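Local coordinates for protein Rubredoxin\:oxygen oxidoreductase (Desulfovibrio gigas, PDB 1E5D) that reduces one oxygen molecule to two water molecules with four electrons, using a diiron centre and flavin mononucleotide, at residues H184-A189 with C236-Q241; F221-P224 with V228-R231. One frame throughout, in Å; residues are numbered along the deposited sequence.

Along the chain from the N terminus, past the first sheet and most of the second, helix 183-198 supplies segment 184-189, whose partner comes 47 residues later. After helix 202-214 comes strand 221-224, and three residues beyond it, among them H226 of the diiron site, the chain turns back as 228-231. Interaction 2 thus closes a short beta hairpin at one border of the six-stranded mixed sheet. Helix 233-248 follows directly, and interaction 1 closes the wider loop, with the hairpin nested inside it. The two contacts touch: L186 CD2 lies 3.9 Å from F230 CE1, and C236 packs on the hairpin. Together they tie two helices to the sheet edge of the lactamase-like domain.

Interaction 1 (H184-A189 with C236-Q241); sequences HTLERA and CTFAVQ
F238 meets both L186 and E187, and its ring is one partner in both contacts between two segments that do not pack closely: the closest CA atoms, of E187 and A239, are 8.7 Å apart. Along 236-241, C236 comes first and turns to the sheet, resting on I222 and F230. F238 follows with CG anti to the backbone N (chi1 177°), which stretches the phenyl group out to the other helix. F238 CZ meets E187 CG at 3.9 Å, and F238 CE2 lies 4.2 Å from L186 CD2; both carbons approach the ring obliquely. A long, flat aromatic residue suits the wide spacing of the helices, and V183 and M190 also touch it. L186, a buried leucine, turns a methyl to this ring while also packing on I181. E187 offers its methylene carbons to the ring, its carboxylate plane turned 84° from the ring plane. Its OE2 is held by a hydrogen bond to Y246 OH and a salt bridge to R191, so the stem packs while the charge is met. A239, next, is small enough to sit against F230 and I222. Such helices covering one sheet face are characteristic of the alpha-beta sandwich of the metallo-beta-lactamase fold.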
ATOM      1  N   HIS A 184     -22.996 -20.276  -3.714  1.00 21.59           N
ATOM      2  CA  HIS A 184     -22.417 -18.984  -4.087  1.00 28.03           C
ATOM      3  C   HIS A 184     -21.462 -18.510  -3.003  1.00 20.23           C
ATOM      4  O   HIS A 184     -20.390 -17.962  -3.255  1.00 26.13           O
ATOM      5  CB  HIS A 184     -23.509 -17.950  -4.357  1.00 29.91           C
ATOM      6  CG  HIS A 184     -24.456 -17.769  -3.214  1.00 42.66           C
ATOM      7  ND1 HIS A 184     -25.628 -18.489  -3.106  1.00 46.96           N
ATOM      8  CD2 HIS A 184     -24.406 -16.956  -2.132  1.00 46.61           C
ATOM      9  CE1 HIS A 184     -26.255 -18.115  -2.003  1.00 49.51           C
ATOM     10  NE2 HIS A 184     -25.537 -17.186  -1.389  1.00 47.96           N
ATOM     11  N   THR A 185     -21.864 -18.742  -1.750  1.00 12.79           N
ATOM     12  CA  THR A 185     -20.941 -18.363  -0.679  1.00 19.78           C
ATOM     13  C   THR A 185     -19.675 -19.210  -0.765  1.00 14.83           C
ATOM     14  O   THR A 185     -18.548 -18.723  -0.773  1.00 24.79           O
ATOM     15  CB  THR A 185     -21.577 -18.517   0.710  1.00 26.72           C
ATOM     16  OG1 THR A 185     -22.762 -17.712   0.787  1.00 38.08           O
ATOM     17  CG2 THR A 185     -20.628 -18.006   1.785  1.00 11.51           C
ATOM     18  N   LEU A 186     -19.909 -20.515  -0.837  1.00 14.01           N
ATOM     19  CA  LEU A 186     -18.807 -21.462  -0.876  1.00 14.12           C
ATOM     20  C   LEU A 186     -17.881 -21.184  -2.050  1.00 15.04           C
ATOM     21  O   LEU A 186     -16.660 -21.237  -1.905  1.00 19.24           O
ATOM     22  CB  LEU A 186     -19.340 -22.895  -0.952  1.00 14.97           C
ATOM     23  CG  LEU A 186     -18.288 -23.981  -1.183  1.00 18.76           C
ATOM     24  CD1 LEU A 186     -17.215 -23.889  -0.106  1.00 18.40           C
ATOM     25  CD2 LEU A 186     -18.935 -25.351  -1.227  1.00 16.47           C
ATOM     26  N   GLU A 187     -18.479 -20.904  -3.207  1.00 14.23           N
ATOM     27  CA  GLU A 187     -17.684 -20.728  -4.418  1.00 17.17           C
ATOM     28  C   GLU A 187     -16.853 -19.449  -4.363  1.00 17.23           C
ATOM     29  O   GLU A 187     -15.672 -19.459  -4.717  1.00 19.96           O
ATOM     30  CB  GLU A 187     -18.571 -20.716  -5.663  1.00 19.68           C
ATOM     31  CG  GLU A 187     -17.826 -21.070  -6.947  1.00 26.00           C
ATOM     32  CD  GLU A 187     -17.206 -19.847  -7.604  1.00 25.41           C
ATOM     33  OE1 GLU A 187     -17.863 -18.785  -7.509  1.00 31.27           O
ATOM     34  OE2 GLU A 187     -16.090 -19.947  -8.152  1.00 25.82           O
ATOM     35  N   ARG A 188     -17.486 -18.355  -3.963  1.00 10.39           N
ATOM     36  CA  ARG A 188     -16.780 -17.075  -3.916  1.00 14.65           C
ATOM     37  C   ARG A 188     -15.558 -17.192  -3.021  1.00 12.25           C
ATOM     38  O   ARG A 188     -14.471 -16.710  -3.325  1.00 18.97           O
ATOM     39  CB  ARG A 188     -17.730 -15.985  -3.437  1.00 14.12           C
ATOM     40  CG  ARG A 188     -17.092 -14.625  -3.224  1.00 31.34           C
ATOM     41  CD  ARG A 188     -16.309 -14.141  -4.433  1.00 42.16           C
ATOM     42  NE  ARG A 188     -15.330 -13.118  -4.082  1.00 52.65           N
ATOM     43  CZ  ARG A 188     -15.191 -11.924  -4.635  1.00 56.49           C
ATOM     44  NH1 ARG A 188     -15.988 -11.540  -5.622  1.00 53.27           N
ATOM     45  NH2 ARG A 188     -14.244 -11.101  -4.202  1.00 65.98           N
ATOM     46  N   ALA A 189     -15.719 -17.866  -1.884  1.00 11.70           N
ATOM     47  CA  ALA A 189     -14.601 -18.008  -0.953  1.00 14.26           C
ATOM     48  C   ALA A 189     -13.516 -18.921  -1.506  1.00 14.03           C
ATOM     49  O   ALA A 189     -12.322 -18.776  -1.231  1.00 25.66           O
ATOM     50  CB  ALA A 189     -15.106 -18.530   0.384  1.00  0.72           C
ATOM     51  N   CYS A 236     -17.161 -33.015  -3.973  1.00 16.10           N
ATOM     52  CA  CYS A 236     -15.734 -33.144  -4.264  1.00 18.19           C
ATOM     53  C   CYS A 236     -15.450 -32.903  -5.733  1.00 25.43           C
ATOM     54  O   CYS A 236     -14.370 -32.447  -6.109  1.00 32.79           O
ATOM     55  CB  CYS A 236     -15.271 -34.531  -3.804  1.00  9.83           C
ATOM     56  SG  CYS A 236     -15.385 -34.675  -1.997  1.00 24.60           S
ATOM     57  N   THR A 237     -16.434 -33.207  -6.581  1.00 29.48           N
ATOM     58  CA  THR A 237     -16.201 -33.033  -8.018  1.00 28.95           C
ATOM     59  C   THR A 237     -16.298 -31.552  -8.358  1.00 23.39           C
ATOM     60  O   THR A 237     -15.529 -31.039  -9.169  1.00 28.91           O
ATOM     61  CB  THR A 237     -17.171 -33.868  -8.863  1.00 37.00           C
ATOM     62  OG1 THR A 237     -16.863 -35.264  -8.696  1.00 33.44           O
ATOM     63  CG2 THR A 237     -17.000 -33.569 -10.347  1.00 26.79           C
ATOM     64  N   PHE A 238     -17.243 -30.900  -7.699  1.00 19.29           N
ATOM     65  CA  PHE A 238     -17.356 -29.447  -7.755  1.00 20.86           C
ATOM     66  C   PHE A 238     -16.008 -28.798  -7.441  1.00 25.91           C
ATOM     67  O   PHE A 238     -15.501 -28.014  -8.250  1.00 32.25           O
ATOM     68  CB  PHE A 238     -18.426 -28.981  -6.782  1.00 22.47           C
ATOM     69  CG  PHE A 238     -18.616 -27.481  -6.681  1.00 28.85           C
ATOM     70  CD1 PHE A 238     -19.186 -26.762  -7.716  1.00 30.77           C
ATOM     71  CD2 PHE A 238     -18.224 -26.805  -5.539  1.00 28.15           C
ATOM     72  CE1 PHE A 238     -19.369 -25.391  -7.610  1.00 32.11           C
ATOM     73  CE2 PHE A 238     -18.406 -25.439  -5.426  1.00 30.45           C
ATOM     74  CZ  PHE A 238     -18.981 -24.725  -6.461  1.00 29.68           C
ATOM     75  N   ALA A 239     -15.422 -29.122  -6.289  1.00 21.17           N
ATOM     76  CA  ALA A 239     -14.150 -28.546  -5.879  1.00 21.79           C
ATOM     77  C   ALA A 239     -13.089 -28.657  -6.969  1.00 25.30           C
ATOM     78  O   ALA A 239     -12.422 -27.679  -7.326  1.00 34.91           O
ATOM     79  CB  ALA A 239     -13.616 -29.205  -4.608  1.00 16.19           C
ATOM     80  N   VAL A 240     -12.926 -29.869  -7.493  1.00 27.80           N
ATOM     81  CA  VAL A 240     -11.887 -30.137  -8.480  1.00 23.74           C
ATOM     82  C   VAL A 240     -12.206 -29.493  -9.823  1.00 21.96           C
ATOM     83  O   VAL A 240     -11.304 -29.001 -10.497  1.00 24.41           O
ATOM     84  CB  VAL A 240     -11.693 -31.653  -8.680  1.00 21.90           C
ATOM     85  CG1 VAL A 240     -10.849 -31.919  -9.914  1.00 21.69           C
ATOM     86  CG2 VAL A 240     -11.067 -32.250  -7.437  1.00 14.41           C
ATOM     87  N   GLN A 241     -13.484 -29.501 -10.188  1.00 21.11           N
ATOM     88  CA  GLN A 241     -13.937 -28.783 -11.367  1.00 29.47           C
ATOM     89  C   GLN A 241     -13.399 -27.353 -11.336  1.00 27.90           C
ATOM     90  O   GLN A 241     -12.671 -26.892 -12.206  1.00 40.04           O
ATOM     91  CB  GLN A 241     -15.458 -28.749 -11.393  1.00 47.72           C
ATOM     92  CG  GLN A 241     -16.170 -29.575 -12.441  1.00 65.32           C
ATOM     93  CD  GLN A 241     -17.655 -29.236 -12.487  1.00 81.39           C
ATOM     94  OE1 GLN A 241     -18.076 -28.138 -12.117  1.00 98.85           O
ATOM     95  NE2 GLN A 241     -18.453 -30.195 -12.944  1.00 96.11           N
TER

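Interaction 2 (F221-P224 with V228-R231); sequences FICP and VIFR
F221 and R231 form the non-hydrogen-bonded pair of this antiparallel hairpin, their side chains lying side by side and pointing the same way. The phenyl ring has CG beside the backbone N (chi1 -72°), which carries the ring across toward R231, and F221 CE1 comes within 3.3 Å of R231 CG, a tight approach. Arginine suits this place because its methylenes pack on the phenyl group while the charged end travels on to a salt bridge with D179 and a cation-pi contact with F177. The guanidinium plane is turned 74° from the F221 ring, so the two do not stack. At the ring's edge, in its plane, sits I229 CG2, 4.0 Å from F221 CD1. The same I229 CG2 lies 4.2 Å from C223 SG, so that one methyl touches both F221 and C223. I6 of strand 4-7 packs on F221 and I229.

I222 and F230 make the hydrogen-bonded pair on the other face, the side covered by helix 233-248. Their side chains cross at a slant, with the CB atoms 3.9 Å apart. I222 N donates to F230 O over 2.9 Å, and F230 N returns the bond to I222 O at 2.9 Å. F221 CA adds a CA-H...O contact to F230 O. Nearer the turn, P224 CG rests 3.6 Å from V228 O.

The short turn between the segments carries H226, a probable ligand of the second iron, whose side chain is about 6 Å from that of P224. Two reciprocal bonds satisfy the buried amides and carbonyls of I222 and F230, leaving apolar side chains to meet helix 233-248 on the I222 and F230 face and strand 4-7 on the F221 face.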
ATOM      1  N   PHE A 221     -15.006 -37.231   0.265  1.00 16.89           N
ATOM      2  CA  PHE A 221     -14.673 -36.193   1.206  1.00 19.04           C
ATOM      3  C   PHE A 221     -13.356 -35.506   0.876  1.00 26.81           C
ATOM      4  O   PHE A 221     -12.318 -36.172   0.776  1.00 22.84           O
ATOM      5  CB  PHE A 221     -14.517 -36.803   2.599  1.00 19.37           C
ATOM      6  CG  PHE A 221     -15.820 -37.227   3.240  1.00 21.73           C
ATOM      7  CD1 PHE A 221     -16.606 -36.287   3.883  1.00 23.93           C
ATOM      8  CD2 PHE A 221     -16.228 -38.549   3.187  1.00 22.59           C
ATOM      9  CE1 PHE A 221     -17.793 -36.675   4.477  1.00 27.70           C
ATOM     10  CE2 PHE A 221     -17.410 -38.943   3.786  1.00 22.79           C
ATOM     11  CZ  PHE A 221     -18.191 -38.000   4.429  1.00 24.20           C
ATOM     12  N   ILE A 222     -13.379 -34.181   0.729  1.00 21.31           N
ATOM     13  CA  ILE A 222     -12.094 -33.481   0.685  1.00 18.98           C
ATOM     14  C   ILE A 222     -11.941 -32.639   1.953  1.00 15.32           C
ATOM     15  O   ILE A 222     -12.837 -31.874   2.279  1.00 15.43           O
ATOM     16  CB  ILE A 222     -11.904 -32.582  -0.540  1.00 18.25           C
ATOM     17  CG1 ILE A 222     -11.817 -33.384  -1.837  1.00 14.03           C
ATOM     18  CG2 ILE A 222     -10.691 -31.684  -0.331  1.00 15.04           C
ATOM     19  CD1 ILE A 222     -12.143 -32.601  -3.089  1.00 22.14           C
ATOM     20  N   CYS A 223     -10.823 -32.824   2.623  1.00 18.59           N
ATOM     21  CA  CYS A 223     -10.534 -32.249   3.926  1.00 20.36           C
ATOM     22  C   CYS A 223      -9.338 -31.308   3.869  1.00 27.40           C
ATOM     23  O   CYS A 223      -8.188 -31.734   3.971  1.00 27.13           O
ATOM     24  CB  CYS A 223     -10.286 -33.383   4.928  1.00 19.07           C
ATOM     25  SG  CYS A 223     -11.644 -34.580   5.018  1.00 20.71           S
ATOM     26  N   PRO A 224      -9.628 -30.023   3.685  1.00 23.03           N
ATOM     27  CA  PRO A 224      -8.603 -28.977   3.682  1.00 20.72           C
ATOM     28  C   PRO A 224      -8.334 -28.384   5.068  1.00 18.59           C
ATOM     29  O   PRO A 224      -9.106 -28.573   6.014  1.00 17.35           O
ATOM     30  CB  PRO A 224      -9.239 -27.934   2.757  1.00 16.53           C
ATOM     31  CG  PRO A 224     -10.695 -28.041   3.028  1.00 19.91           C
ATOM     32  CD  PRO A 224     -10.967 -29.463   3.433  1.00 19.14           C
ATOM     33  N   VAL A 228     -14.718 -25.320   5.235  1.00 15.30           N
ATOM     34  CA  VAL A 228     -15.580 -26.487   5.385  1.00 19.07           C
ATOM     35  C   VAL A 228     -15.031 -27.699   4.646  1.00 24.47           C
ATOM     36  O   VAL A 228     -14.201 -27.604   3.750  1.00 26.13           O
ATOM     37  CB  VAL A 228     -17.012 -26.204   4.893  1.00 18.42           C
ATOM     38  CG1 VAL A 228     -17.639 -25.113   5.745  1.00 20.69           C
ATOM     39  CG2 VAL A 228     -16.994 -25.816   3.427  1.00  4.24           C
ATOM     40  N   ILE A 229     -15.536 -28.851   5.072  1.00 22.88           N
ATOM     41  CA  ILE A 229     -15.185 -30.111   4.434  1.00 18.92           C
ATOM     42  C   ILE A 229     -16.083 -30.385   3.239  1.00 17.19           C
ATOM     43  O   ILE A 229     -17.293 -30.153   3.317  1.00 18.95           O
ATOM     44  CB  ILE A 229     -15.300 -31.262   5.449  1.00 20.79           C
ATOM     45  CG1 ILE A 229     -14.166 -31.251   6.479  1.00 22.79           C
ATOM     46  CG2 ILE A 229     -15.394 -32.600   4.739  1.00 17.33           C
ATOM     47  CD1 ILE A 229     -14.587 -31.791   7.830  1.00 41.03           C
ATOM     48  N   PHE A 230     -15.511 -30.866   2.141  1.00 20.08           N
ATOM     49  CA  PHE A 230     -16.327 -31.229   0.981  1.00 22.04           C
ATOM     50  C   PHE A 230     -16.899 -32.626   1.178  1.00 22.06           C
ATOM     51  O   PHE A 230     -16.156 -33.612   1.153  1.00 23.78           O
ATOM     52  CB  PHE A 230     -15.510 -31.143  -0.311  1.00 17.54           C
ATOM     53  CG  PHE A 230     -15.173 -29.699  -0.670  1.00 15.09           C
ATOM     54  CD1 PHE A 230     -16.079 -28.924  -1.370  1.00 16.18           C
ATOM     55  CD2 PHE A 230     -13.961 -29.149  -0.289  1.00 11.18           C
ATOM     56  CE1 PHE A 230     -15.788 -27.608  -1.682  1.00 18.22           C
ATOM     57  CE2 PHE A 230     -13.667 -27.833  -0.596  1.00 11.32           C
ATOM     58  CZ  PHE A 230     -14.582 -27.062  -1.287  1.00 11.03           C
ATOM     59  N   ARG A 231     -18.209 -32.679   1.385  1.00 16.23           N
ATOM     60  CA  ARG A 231     -18.872 -33.940   1.717  1.00 22.55           C
ATOM     61  C   ARG A 231     -19.757 -34.431   0.585  1.00 25.30           C
ATOM     62  O   ARG A 231     -20.770 -33.829   0.244  1.00 32.93           O
ATOM     63  CB  ARG A 231     -19.684 -33.748   2.991  1.00 26.96           C
ATOM     64  CG  ARG A 231     -20.440 -34.955   3.521  1.00 21.49           C
ATOM     65  CD  ARG A 231     -21.763 -34.479   4.089  1.00 28.24           C
ATOM     66  NE  ARG A 231     -21.826 -34.449   5.541  1.00 29.07           N
ATOM     67  CZ  ARG A 231     -22.559 -33.594   6.241  1.00 26.88           C
ATOM     68  NH1 ARG A 231     -23.298 -32.680   5.628  1.00 17.88           N
ATOM     69  NH2 ARG A 231     -22.570 -33.633   7.566  1.00 48.01           N
TER